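Local coordinates for Ras GTPase-activating-like protein IQGAP3 (Homo sapiens, PDB 3ISU) that probably acts as a scaffold that links Rho-family GTPases and calmodulin to the cytoskeleton, the RGC domain being part of its C-terminal region, at residues T28-L33 against H48-I53; E77-H82 against K98-A103; L81-L86 against L113-F118. All coordinates share one frame; numbering follows the deposited sequence.

Contact 1. Residues T28-L33 against H48-I53; sequences TAAQLL and HFRNVI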
loop_
_atom_site.group_PDB
_atom_site.type_symbol
_atom_site.label_atom_id
_atom_site.label_comp_id
_atom_site.label_asym_id
_atom_site.label_seq_id
_atom_site.Cartn_x
_atom_site.Cartn_y
_atom_site.Cartn_z
ATOM N N THR A 28 -0.851 -2.815 9.293
ATOM C CA THR A 28 -1.165 -1.486 9.802
ATOM C C THR A 28 -0.155 -0.510 9.213
ATOM O O THR A 28 0.916 -0.903 8.753
ATOM C CB THR A 28 -1.096 -1.427 11.346
ATOM O OG1 THR A 28 0.273 -1.525 11.771
ATOM C CG2 THR A 28 -1.966 -2.547 12.002
ATOM N N ALA A 29 -0.483 0.780 9.269
ATOM C CA ALA A 29 0.452 1.821 8.940
ATOM C C ALA A 29 1.734 1.708 9.738
ATOM O O ALA A 29 2.804 1.999 9.260
ATOM C CB ALA A 29 -0.219 3.232 9.159
ATOM N N ALA A 30 1.640 1.281 11.002
ATOM C CA ALA A 30 2.801 1.189 11.824
ATOM C C ALA A 30 3.703 0.072 11.317
ATOM O O ALA A 30 4.927 0.199 11.353
ATOM C CB ALA A 30 2.403 0.959 13.294
ATOM N N GLN A 31 3.111 -1.030 10.896
ATOM C CA GLN A 31 3.904 -2.130 10.318
ATOM C C GLN A 31 4.563 -1.699 9.018
ATOM O O GLN A 31 5.737 -1.980 8.777
ATOM C CB GLN A 31 3.030 -3.348 10.092
ATOM C CG GLN A 31 2.590 -4.023 11.394
ATOM C CD GLN A 31 1.603 -5.112 11.142
ATOM O OE1 GLN A 31 0.578 -4.919 10.509
ATOM N NE2 GLN A 31 1.936 -6.328 11.620
ATOM N N LEU A 32 3.826 -0.985 8.188
ATOM C CA LEU A 32 4.417 -0.472 6.933
ATOM C C LEU A 32 5.535 0.564 7.162
ATOM O O LEU A 32 6.547 0.616 6.448
ATOM C CB LEU A 32 3.318 0.082 6.066
ATOM C CG LEU A 32 2.312 -0.905 5.513
ATOM C CD1 LEU A 32 1.482 -0.109 4.535
ATOM C CD2 LEU A 32 2.972 -2.071 4.840
ATOM N N LEU A 33 5.409 1.342 8.226
ATOM C CA LEU A 33 6.507 2.259 8.605
ATOM C C LEU A 33 7.742 1.515 8.987
ATOM O O LEU A 33 8.846 1.826 8.562
ATOM C CB LEU A 33 6.059 3.183 9.761
ATOM C CG LEU A 33 7.091 4.211 10.200
ATOM C CD1 LEU A 33 7.160 5.332 9.104
ATOM C CD2 LEU A 33 6.768 4.813 11.585
ATOM N N HIS A 48 -1.146 7.152 15.954
ATOM C CA HIS A 48 -2.347 6.606 15.403
ATOM C C HIS A 48 -2.107 5.579 14.283
ATOM O O HIS A 48 -3.059 5.034 13.743
ATOM C CB HIS A 48 -3.186 7.764 14.856
ATOM C CG HIS A 48 -3.728 8.654 15.932
ATOM N ND1 HIS A 48 -4.840 8.320 16.672
ATOM C CD2 HIS A 48 -3.303 9.854 16.404
ATOM C CE1 HIS A 48 -5.079 9.274 17.562
ATOM N NE2 HIS A 48 -4.163 10.220 17.418
ATOM N N PHE A 49 -0.863 5.341 13.933
ATOM C CA PHE A 49 -0.551 4.468 12.770
ATOM C C PHE A 49 -1.008 3.031 13.002
ATOM O O PHE A 49 -1.343 2.338 12.050
ATOM C CB PHE A 49 0.945 4.486 12.447
ATOM C CG PHE A 49 1.427 5.740 11.718
ATOM C CD1 PHE A 49 0.639 6.896 11.657
ATOM C CD2 PHE A 49 2.682 5.779 11.177
ATOM C CE1 PHE A 49 1.092 8.035 11.008
ATOM C CE2 PHE A 49 3.138 6.916 10.514
ATOM C CZ PHE A 49 2.304 8.054 10.458
ATOM N N ARG A 50 -1.031 2.584 14.262
ATOM C CA ARG A 50 -1.575 1.262 14.594
ATOM C C ARG A 50 -3.042 1.133 14.200
ATOM O O ARG A 50 -3.529 0.047 13.978
ATOM C CB ARG A 50 -1.403 0.928 16.092
ATOM C CG ARG A 50 0.047 0.659 16.540
ATOM C CD ARG A 50 0.141 0.325 18.052
ATOM N NE ARG A 50 0.168 -1.105 18.240
ATOM C CZ ARG A 50 -0.261 -1.746 19.320
ATOM N NH1 ARG A 50 -0.777 -1.076 20.345
ATOM N NH2 ARG A 50 -0.166 -3.066 19.356
ATOM N N ASN A 51 -3.747 2.250 14.085
ATOM C CA ASN A 51 -5.164 2.225 13.803
ATOM C C ASN A 51 -5.462 2.641 12.372
ATOM O O ASN A 51 -6.559 3.104 12.065
ATOM C CB ASN A 51 -5.887 3.183 14.770
ATOM C CG ASN A 51 -5.667 2.800 16.220
ATOM O OD1 ASN A 51 -5.123 3.590 17.015
ATOM N ND2 ASN A 51 -6.064 1.576 16.573
ATOM N N VAL A 52 -4.492 2.456 11.482
ATOM C CA VAL A 52 -4.747 2.628 10.057
ATOM C C VAL A 52 -4.393 1.263 9.485
ATOM O O VAL A 52 -3.280 0.795 9.709
ATOM C CB VAL A 52 -3.831 3.701 9.446
ATOM C CG1 VAL A 52 -3.903 3.704 7.924
ATOM C CG2 VAL A 52 -4.178 5.086 9.989
ATOM N N ILE A 53 -5.304 0.647 8.758
ATOM C CA ILE A 53 -5.111 -0.721 8.300
ATOM C C ILE A 53 -5.239 -0.783 6.794
ATOM O O ILE A 53 -6.223 -0.253 6.213
ATOM C CB ILE A 53 -6.133 -1.683 8.971
ATOM C CG1 ILE A 53 -5.890 -1.721 10.484
ATOM C CG2 ILE A 53 -6.030 -3.097 8.381
ATOM C CD1 ILE A 53 -6.826 -0.800 11.271
#
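Two torsions shape this contact: that of Thr28, set against the Phe49 and Arg50 carbonyls, and that of Phe49, which lays its ring beside Ala29 and Leu33. With chi1 71°, Thr28 OG1 sits between its backbone N and carbonyl carbon, where it can turn to the first turn of the helix; Thr28 CG2 is left beside the backbone N and rests on Arg50 O at 3.6 Å. Phe49, with chi1 -77°, has CG beside its own N, and its ring lies obliquely against Ala29 CB and Leu33 CD2. Thr28 and Ile53 are a non-hydrogen-bonded antiparallel pair, CA atoms 4.3 Å apart. One residue on, Ala29 N donates to Val52 O (2.8 Å, 155° at the hydrogen), with the donor tilted out of the carbonyl plane. Ala30 N makes a weak bond of 3.3 Å to Phe49 O. Ala29 CB presses on that same carbonyl oxygen and also fits against Val52 CB at 3.7 Å, a close seat for a small methyl group. Leu38 and Leu44, outside the two segments, also touch Phe49. At the helix start Gln31 N donates to Thr28 OG1 (3.0 Å), while Thr28 N gives its hydrogen to a lone pair of Gln31 OE1, in the carbonyl plane, at 2.8 Å. A valine in place of Thr28 would probably leave Gln31 N without its capping acceptor and the first turn of the helix less firmly fixed. The reciprocal pair is a capping box, here where edge strand 25-28 of a four-stranded antiparallel sheet runs directly into helix 29-35.

Contact 2. Residues E77-H82 against K98-A103; sequences ERFQLH and KLFNKA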
loop_
_atom_site.group_PDB
_atom_site.type_symbol
_atom_site.label_atom_id
_atom_site.label_comp_id
_atom_site.label_asym_id
_atom_site.label_seq_id
_atom_site.Cartn_x
_atom_site.Cartn_y
_atom_site.Cartn_z
ATOM N N GLU A 77 -12.233 4.340 0.061
ATOM C CA GLU A 77 -12.579 3.926 -1.273
ATOM C C GLU A 77 -11.423 3.059 -1.795
ATOM O O GLU A 77 -10.269 3.451 -1.683
ATOM C CB GLU A 77 -12.774 5.150 -2.169
ATOM C CG GLU A 77 -13.396 4.907 -3.520
ATOM C CD GLU A 77 -14.834 4.362 -3.484
ATOM O OE1 GLU A 77 -15.589 4.550 -2.486
ATOM O OE2 GLU A 77 -15.215 3.755 -4.494
ATOM N N ARG A 78 -11.773 1.878 -2.267
ATOM C CA ARG A 78 -10.868 0.966 -2.938
ATOM C C ARG A 78 -10.160 1.723 -4.029
ATOM O O ARG A 78 -10.783 2.536 -4.717
ATOM C CB ARG A 78 -11.686 -0.103 -3.651
ATOM C CG ARG A 78 -11.351 -1.539 -3.404
ATOM C CD ARG A 78 -12.603 -2.384 -3.817
ATOM N NE ARG A 78 -12.931 -2.143 -5.229
ATOM C CZ ARG A 78 -14.139 -2.272 -5.800
ATOM N NH1 ARG A 78 -15.204 -2.664 -5.102
ATOM N NH2 ARG A 78 -14.279 -2.012 -7.102
ATOM N N PHE A 79 -8.889 1.453 -4.221
ATOM C CA PHE A 79 -8.287 1.851 -5.493
ATOM C C PHE A 79 -7.240 0.811 -5.947
ATOM O O PHE A 79 -6.939 -0.140 -5.229
ATOM C CB PHE A 79 -7.652 3.207 -5.371
ATOM C CG PHE A 79 -6.394 3.166 -4.643
ATOM C CD1 PHE A 79 -5.194 3.106 -5.336
ATOM C CD2 PHE A 79 -6.386 3.141 -3.283
ATOM C CE1 PHE A 79 -4.029 3.032 -4.677
ATOM C CE2 PHE A 79 -5.205 3.081 -2.610
ATOM C CZ PHE A 79 -4.027 3.024 -3.301
ATOM N N GLN A 80 -6.701 1.057 -7.128
ATOM C CA GLN A 80 -5.991 0.045 -7.886
ATOM C C GLN A 80 -4.559 0.492 -8.089
ATOM O O GLN A 80 -4.328 1.643 -8.513
ATOM C CB GLN A 80 -6.694 -0.180 -9.211
ATOM C CG GLN A 80 -8.184 -0.564 -9.144
ATOM C CD GLN A 80 -8.505 -1.803 -8.308
ATOM O OE1 GLN A 80 -7.835 -2.846 -8.403
ATOM N NE2 GLN A 80 -9.567 -1.702 -7.496
ATOM N N LEU A 81 -3.609 -0.359 -7.669
ATOM C CA LEU A 81 -2.176 -0.134 -7.871
ATOM C C LEU A 81 -1.800 -1.020 -9.068
ATOM O O LEU A 81 -2.203 -2.173 -9.122
ATOM C CB LEU A 81 -1.336 -0.600 -6.668
ATOM C CG LEU A 81 -0.955 0.205 -5.425
ATOM C CD1 LEU A 81 -0.140 -0.693 -4.534
ATOM C CD2 LEU A 81 -0.113 1.429 -5.824
ATOM N N HIS A 82 -1.036 -0.470 -10.003
ATOM C CA HIS A 82 -0.519 -1.230 -11.118
ATOM C C HIS A 82 0.997 -1.302 -10.996
ATOM O O HIS A 82 1.690 -0.285 -10.866
ATOM C CB HIS A 82 -0.945 -0.583 -12.423
ATOM C CG HIS A 82 -2.415 -0.657 -12.658
ATOM N ND1 HIS A 82 -3.007 -1.727 -13.289
ATOM C CD2 HIS A 82 -3.420 0.194 -12.327
ATOM C CE1 HIS A 82 -4.311 -1.517 -13.374
ATOM N NE2 HIS A 82 -4.591 -0.370 -12.778
ATOM N N LYS A 98 1.664 8.794 -3.481
ATOM C CA LYS A 98 0.686 9.138 -2.453
ATOM C C LYS A 98 -0.475 8.181 -2.611
ATOM O O LYS A 98 -0.918 7.888 -3.742
ATOM C CB LYS A 98 0.208 10.588 -2.567
ATOM C CG LYS A 98 1.131 11.611 -1.951
ATOM C CD LYS A 98 0.434 12.983 -1.777
ATOM N N LEU A 99 -0.909 7.614 -1.494
ATOM C CA LEU A 99 -2.109 6.768 -1.473
ATOM C C LEU A 99 -3.140 7.481 -0.613
ATOM O O LEU A 99 -2.788 8.145 0.377
ATOM C CB LEU A 99 -1.827 5.397 -0.879
ATOM C CG LEU A 99 -0.699 4.516 -1.403
ATOM C CD1 LEU A 99 -0.733 3.185 -0.666
ATOM C CD2 LEU A 99 -0.812 4.290 -2.888
ATOM N N PHE A 100 -4.406 7.384 -0.998
ATOM C CA PHE A 100 -5.483 8.032 -0.256
ATOM C C PHE A 100 -5.162 9.491 0.060
ATOM O O PHE A 100 -5.389 9.931 1.176
ATOM C CB PHE A 100 -5.747 7.228 1.038
ATOM C CG PHE A 100 -6.022 5.772 0.799
ATOM C CD1 PHE A 100 -7.243 5.372 0.243
ATOM C CD2 PHE A 100 -5.053 4.804 1.052
ATOM C CE1 PHE A 100 -7.501 4.037 0.006
ATOM C CE2 PHE A 100 -5.293 3.440 0.791
ATOM C CZ PHE A 100 -6.529 3.058 0.276
ATOM N N ASN A 101 -4.575 10.223 -0.897
ATOM C CA ASN A 101 -4.241 11.664 -0.754
ATOM C C ASN A 101 -3.126 12.085 0.244
ATOM O O ASN A 101 -2.286 12.925 -0.069
ATOM C CB ASN A 101 -5.503 12.482 -0.470
ATOM N N LYS A 102 -3.089 11.501 1.427
ATOM C CA LYS A 102 -2.136 11.936 2.441
ATOM C C LYS A 102 -1.130 10.883 2.896
ATOM O O LYS A 102 -0.246 11.207 3.689
ATOM C CB LYS A 102 -2.902 12.494 3.640
ATOM C CG LYS A 102 -3.559 13.865 3.376
ATOM C CD LYS A 102 -4.181 14.456 4.637
ATOM C CE LYS A 102 -4.677 15.882 4.404
ATOM N NZ LYS A 102 -5.472 16.357 5.580
ATOM N N ALA A 103 -1.223 9.647 2.416
ATOM C CA ALA A 103 -0.259 8.612 2.806
ATOM C C ALA A 103 0.843 8.504 1.776
ATOM O O ALA A 103 0.568 8.181 0.636
ATOM C CB ALA A 103 -0.931 7.253 2.982
#
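Phe79 and Phe100 form a T-shaped, edge-to-face pair that joins edge strand 74-82 of the four-stranded antiparallel sheet to the turn of the hairpin made by strands 96-99 and 103-106. The ring centroids are 4.8 Å apart and the planes stand at 83°, with the CD2-CE2 edge of Phe79 directed at one face of Phe100. Phe79 gets there with CG between its backbone N and carbonyl carbon (chi1 75°), which swings the ring off the strand toward the hairpin. Phe79 CZ, at the far end of the ring, lies 3.5 Å from Leu99 CD2, the two side chains crossing at about a right angle. That methyl carbon approaches the ring obliquely. Leu81, two residues along the strand, brings its CD2 to 4.2 Å from Leu99 CD2, again nearly perpendicular, so Leu99 is touched by two residues of one strand. The hairpin is closed by backbone bonds in both directions between Leu99 and Ala103, and Phe100 opens the three-residue turn with a left-handed helical backbone conformation. Outside the pair of segments, Lys102 of this turn forms a salt bridge with Asp43, and Phe100 also packs on Ala69 of strand 64-71. No hydrogen bond spans the two segments; the interface is held by ring and methyl contacts. Its one polar approach is at the edge of the Phe100 ring, where the backbone oxygen Glu77 O lies in the ring plane, 3.3 Å from Phe100 CE1.

Contact 3. Residues L81-L86 against L113-F118; sequences LHYQDL and LLNKKF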
loop_
_atom_site.group_PDB
_atom_site.type_symbol
_atom_site.label_atom_id
_atom_site.label_comp_id
_atom_site.label_asym_id
_atom_site.label_seq_id
_atom_site.Cartn_x
_atom_site.Cartn_y
_atom_site.Cartn_z
ATOM N N LEU A 81 -3.609 -0.359 -7.669
ATOM C CA LEU A 81 -2.176 -0.134 -7.871
ATOM C C LEU A 81 -1.800 -1.020 -9.068
ATOM O O LEU A 81 -2.203 -2.173 -9.122
ATOM C CB LEU A 81 -1.336 -0.600 -6.668
ATOM C CG LEU A 81 -0.955 0.205 -5.425
ATOM C CD1 LEU A 81 -0.140 -0.693 -4.534
ATOM C CD2 LEU A 81 -0.113 1.429 -5.824
ATOM N N HIS A 82 -1.036 -0.470 -10.003
ATOM C CA HIS A 82 -0.519 -1.230 -11.118
ATOM C C HIS A 82 0.997 -1.302 -10.996
ATOM O O HIS A 82 1.690 -0.285 -10.866
ATOM C CB HIS A 82 -0.945 -0.583 -12.423
ATOM C CG HIS A 82 -2.415 -0.657 -12.658
ATOM N ND1 HIS A 82 -3.007 -1.727 -13.289
ATOM C CD2 HIS A 82 -3.420 0.194 -12.327
ATOM C CE1 HIS A 82 -4.311 -1.517 -13.374
ATOM N NE2 HIS A 82 -4.591 -0.370 -12.778
ATOM N N TYR A 83 1.505 -2.521 -11.034
ATOM C CA TYR A 83 2.921 -2.739 -10.877
ATOM C C TYR A 83 3.699 -1.931 -11.928
ATOM O O TYR A 83 4.733 -1.328 -11.611
ATOM C CB TYR A 83 3.186 -4.216 -11.020
ATOM C CG TYR A 83 4.521 -4.637 -10.511
ATOM C CD1 TYR A 83 4.732 -4.935 -9.167
ATOM C CD2 TYR A 83 5.613 -4.659 -11.368
ATOM C CE1 TYR A 83 5.981 -5.338 -8.724
ATOM C CE2 TYR A 83 6.822 -5.020 -10.922
ATOM C CZ TYR A 83 7.011 -5.378 -9.625
ATOM O OH TYR A 83 8.280 -5.746 -9.274
ATOM N N GLN A 84 3.178 -1.859 -13.156
ATOM C CA GLN A 84 3.884 -1.153 -14.238
ATOM C C GLN A 84 3.991 0.352 -13.972
ATOM O O GLN A 84 5.008 0.990 -14.291
ATOM C CB GLN A 84 3.239 -1.405 -15.586
ATOM C CG GLN A 84 4.014 -0.754 -16.773
ATOM C CD GLN A 84 5.456 -1.251 -16.981
ATOM O OE1 GLN A 84 5.797 -2.429 -16.696
ATOM N NE2 GLN A 84 6.335 -0.336 -17.464
ATOM N N ASP A 85 2.979 0.913 -13.308
ATOM C CA ASP A 85 3.032 2.323 -12.883
ATOM C C ASP A 85 4.133 2.546 -11.827
ATOM O O ASP A 85 4.866 3.531 -11.875
ATOM C CB ASP A 85 1.658 2.799 -12.355
ATOM C CG ASP A 85 0.599 2.875 -13.433
ATOM O OD1 ASP A 85 0.911 2.953 -14.620
ATOM O OD2 ASP A 85 -0.573 2.845 -13.087
ATOM N N LEU A 86 4.258 1.639 -10.860
ATOM C CA LEU A 86 5.323 1.704 -9.893
ATOM C C LEU A 86 6.715 1.581 -10.570
ATOM O O LEU A 86 7.654 2.292 -10.217
ATOM C CB LEU A 86 5.169 0.584 -8.866
ATOM C CG LEU A 86 3.909 0.649 -8.000
ATOM C CD1 LEU A 86 3.879 -0.589 -7.104
ATOM C CD2 LEU A 86 3.908 1.947 -7.180
ATOM N N LEU A 113 7.918 -5.177 -1.417
ATOM C CA LEU A 113 6.843 -5.873 -0.695
ATOM C C LEU A 113 5.859 -6.634 -1.603
ATOM O O LEU A 113 5.565 -7.816 -1.347
ATOM C CB LEU A 113 6.064 -4.891 0.160
ATOM C CG LEU A 113 5.046 -5.465 1.163
ATOM C CD1 LEU A 113 5.719 -6.224 2.308
ATOM C CD2 LEU A 113 4.201 -4.277 1.723
ATOM N N LEU A 114 5.373 -5.982 -2.656
ATOM C CA LEU A 114 4.551 -6.644 -3.655
ATOM C C LEU A 114 5.250 -7.874 -4.287
ATOM O O LEU A 114 4.641 -8.951 -4.371
ATOM C CB LEU A 114 4.084 -5.672 -4.732
ATOM C CG LEU A 114 3.177 -4.529 -4.280
ATOM C CD1 LEU A 114 2.909 -3.626 -5.497
ATOM C CD2 LEU A 114 1.880 -5.000 -3.685
ATOM N N ASN A 115 6.510 -7.738 -4.652
ATOM C CA ASN A 115 7.319 -8.866 -5.166
ATOM C C ASN A 115 7.395 -10.060 -4.206
ATOM O O ASN A 115 7.208 -11.210 -4.615
ATOM C CB ASN A 115 8.785 -8.466 -5.402
ATOM C CG ASN A 115 8.988 -7.583 -6.629
ATOM O OD1 ASN A 115 8.077 -7.409 -7.438
ATOM N ND2 ASN A 115 10.211 -7.043 -6.783
ATOM N N LYS A 116 7.768 -9.765 -2.966
ATOM C CA LYS A 116 8.005 -10.760 -1.941
ATOM C C LYS A 116 6.720 -11.492 -1.606
ATOM O O LYS A 116 6.698 -12.737 -1.498
ATOM C CB LYS A 116 8.548 -10.078 -0.695
ATOM C CG LYS A 116 9.018 -10.970 0.438
ATOM C CD LYS A 116 9.764 -10.130 1.511
ATOM N N LYS A 117 5.645 -10.733 -1.454
ATOM C CA LYS A 117 4.389 -11.302 -0.996
ATOM C C LYS A 117 3.528 -11.911 -2.131
ATOM O O LYS A 117 2.767 -12.844 -1.885
ATOM C CB LYS A 117 3.621 -10.259 -0.160
ATOM C CG LYS A 117 4.447 -9.674 1.019
ATOM C CD LYS A 117 4.500 -10.597 2.254
ATOM C CE LYS A 117 5.885 -10.588 2.935
ATOM N NZ LYS A 117 5.833 -10.999 4.386
ATOM N N PHE A 118 3.661 -11.427 -3.362
ATOM C CA PHE A 118 2.759 -11.829 -4.443
ATOM C C PHE A 118 3.412 -12.410 -5.704
ATOM O O PHE A 118 2.971 -13.441 -6.202
ATOM C CB PHE A 118 1.918 -10.658 -4.907
ATOM C CG PHE A 118 0.927 -10.180 -3.901
ATOM C CD1 PHE A 118 1.020 -8.904 -3.383
ATOM C CD2 PHE A 118 -0.133 -11.000 -3.504
ATOM C CE1 PHE A 118 0.091 -8.440 -2.470
ATOM C CE2 PHE A 118 -1.053 -10.544 -2.589
ATOM C CZ PHE A 118 -0.935 -9.258 -2.076
#
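Leu114 reaches from helix 107-119 toward three residues of 81-86, all met by its CD1 methyl. The closest is Leu86 CD1, 3.6 Å from Leu114 CD1, the two side chains crossing at about a right angle. Leu81 CD1 and Tyr83 CD1 lie farther out, each 4.3 Å from Leu114 CD1, which approaches the tyrosine ring obliquely. One branch of one leucine thus bears on the end of strand 74-82 and on the first turn of helix 83-91. Met97 of strand 96-99 touches both Leu81 and Leu86, carrying the apolar layer onward. Asn115 follows with the polar half of the contact. Asn115 OD1 accepts from Tyr83 OH in a very short bond modelled at 2.5 Å, a length to be read with caution. The oxygen sits near the ring plane, at the edge, and the amide is turned 36° from that plane. Tyr83 can reach it because CG is anti to its backbone N (chi1 -164°), extending the ring from the helix start toward the neighbouring helix; Ile111 and Leu119 of helix 107-119 also touch this side chain. Farther along, the helix widens into a pi-type turn over 115-118. There Lys117 and Phe118 leave the interface: Lys117 NZ bonds to Tyr27 OH, and the ring of Phe118 meets that of Phe65. The arrangement is a helix-to-helix packing at a strand-helix junction, leucines inside and a tyrosine-asparagine bond beside them, with His82 as N-cap of the shorter helix in this alpha+beta domain.

Contacts 2 and 3 start from the same strand end and share Leu81: its CD2 faces the hairpin in 98-103, its CD1 the helix in 113-118. Their centres are about 14 Å apart. Contact 1 sits at the other edge of the four-stranded antiparallel sheet, where strand 25-28 is outermost, whereas 77-82 belongs to the opposite edge strand, 74-82. The centre of contact 1 is about 15 Å from that of contact 2, with nearest atoms about 7 Å apart and no touch. Contacts 1 and 3 lie on opposite sides of the chain's centre, about 19 Å between centres, yet they meet through Leu32 CD2 and Leu113 CD2, 4.0 Å apart, joining helix 29-35 to helix 107-119.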